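Side-chain contact in cytosine-specific methyltransferase (Escherichia coli O157:H7 EDL933, PDB 3G7U), which probably methylates cytosine at carbon 5 in DNA, taking the methyl group from S-adenosyl-L-methionine: residues F273-T276 and D277-S280. Sequence-based numbering, arbitrary orientation.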
loop_
_atom_site.group_PDB
_atom_site.type_symbol
_atom_site.label_atom_id
_atom_site.label_comp_id
_atom_site.label_asym_id
_atom_site.label_seq_id
_atom_site.Cartn_x
_atom_site.Cartn_y
_atom_site.Cartn_z
ATOM N N PHE A 273 -15.387 19.725 -11.704
ATOM C CA PHE A 273 -14.658 18.455 -11.685
ATOM C C PHE A 273 -13.269 18.571 -12.339
ATOM O O PHE A 273 -13.116 19.163 -13.414
ATOM C CB PHE A 273 -15.481 17.390 -12.380
ATOM C CG PHE A 273 -16.840 17.170 -11.772
ATOM C CD1 PHE A 273 -17.052 17.307 -10.404
ATOM C CD2 PHE A 273 -17.904 16.779 -12.564
ATOM C CE1 PHE A 273 -18.317 17.064 -9.845
ATOM C CE2 PHE A 273 -19.171 16.547 -12.016
ATOM C CZ PHE A 273 -19.376 16.698 -10.654
ATOM N N GLY A 274 -12.236 18.079 -11.662
ATOM C CA GLY A 274 -10.892 18.130 -12.213
ATOM C C GLY A 274 -10.158 19.439 -12.043
ATOM O O GLY A 274 -8.952 19.523 -12.346
ATOM N N GLU A 275 -10.849 20.470 -11.552
ATOM C CA GLU A 275 -10.229 21.790 -11.427
ATOM C C GLU A 275 -9.329 21.914 -10.211
ATOM O O GLU A 275 -9.682 21.490 -9.114
ATOM C CB GLU A 275 -11.304 22.897 -11.420
ATOM C CG GLU A 275 -10.772 24.288 -11.724
ATOM C CD GLU A 275 -11.832 25.379 -11.625
ATOM O OE1 GLU A 275 -13.055 25.086 -11.683
ATOM O OE2 GLU A 275 -11.417 26.546 -11.483
ATOM N N THR A 276 -8.163 22.505 -10.413
ATOM C CA THR A 276 -7.234 22.756 -9.351
ATOM C C THR A 276 -7.543 24.149 -8.814
ATOM O O THR A 276 -7.750 25.085 -9.590
ATOM C CB THR A 276 -5.811 22.662 -9.880
ATOM O OG1 THR A 276 -5.662 21.418 -10.576
ATOM C CG2 THR A 276 -4.807 22.715 -8.766
ATOM N N ASP A 277 -7.630 24.270 -7.492
ATOM C CA ASP A 277 -7.836 25.558 -6.866
ATOM C C ASP A 277 -6.560 26.369 -7.036
ATOM O O ASP A 277 -5.499 25.940 -6.598
ATOM C CB ASP A 277 -8.152 25.377 -5.381
ATOM C CG ASP A 277 -8.366 26.699 -4.665
ATOM O OD1 ASP A 277 -9.368 27.380 -4.979
ATOM O OD2 ASP A 277 -7.540 27.047 -3.793
ATOM N N LYS A 278 -6.662 27.532 -7.673
ATOM C CA LYS A 278 -5.484 28.355 -7.989
ATOM C C LYS A 278 -4.691 28.672 -6.731
ATOM O O LYS A 278 -3.461 28.668 -6.757
ATOM C CB LYS A 278 -5.867 29.656 -8.728
ATOM C CG LYS A 278 -6.054 29.544 -10.263
ATOM C CD LYS A 278 -7.196 28.601 -10.673
ATOM C CE LYS A 278 -7.410 28.583 -12.174
ATOM N NZ LYS A 278 -7.702 27.206 -12.683
ATOM N N ILE A 279 -5.404 28.891 -5.624
ATOM C CA ILE A 279 -4.784 29.292 -4.356
ATOM C C ILE A 279 -4.179 28.138 -3.532
ATOM O O ILE A 279 -2.994 28.185 -3.208
ATOM C CB ILE A 279 -5.744 30.195 -3.520
ATOM C CG1 ILE A 279 -5.938 31.539 -4.238
ATOM C CG2 ILE A 279 -5.200 30.425 -2.117
ATOM C CD1 ILE A 279 -7.265 32.234 -3.951
ATOM N N SER A 280 -4.966 27.111 -3.205
ATOM C CA SER A 280 -4.470 26.014 -2.349
ATOM C C SER A 280 -3.760 24.908 -3.126
ATOM O O SER A 280 -3.043 24.090 -2.538
ATOM C CB SER A 280 -5.599 25.409 -1.503
ATOM O OG SER A 280 -6.473 24.603 -2.279
#
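In the loop between helices 262-269 and 321-328, E275 sits in an extended run (275-277) and K278 at the start of the turn that follows, where D277 forms an Asx motif with S280. Across the join the charged link is a long salt bridge: E275 OE2 and K278 NZ stand 4.0 Å apart, and the two side chains cross at about a right angle. The glutamate chain is extended, whereas the lysine, bent at chi2 (62°) and again at chi4, folds back toward T276. This return lays K278 CD 3.7 Å from the carbonyl O of T276, with NZ 3.8 Å from that same oxygen. The other carboxylate oxygen of E275, OE1, accepts from the backbone N of S272, three residues earlier, so the carboxylate's stronger polar partner is not the lysine.

Beyond the join, D277 has CG anti to its backbone N (chi1 179°), which sends the carboxylate over the following turn. There D277 OD2 accepts a nearly straight bond from S280 N (2.6 Å, 169° at the hydrogen). A second bond reaches D277 OD2 from S280 OG at 3.1 Å. Both donors arrive on the anti side of OD2 but from opposite faces of the carboxylate plane. OD1 is salt-bridged to R267 of helix 262-269, while T276 OG1 pairs with T283 OG1 further along the loop.

The E275–K278 pair is therefore loose, its lysine exposed, whereas the buried D277 carboxylate is gripped through both oxygens, and R267 with the two S280 donors would be expected to stabilise its negative charge.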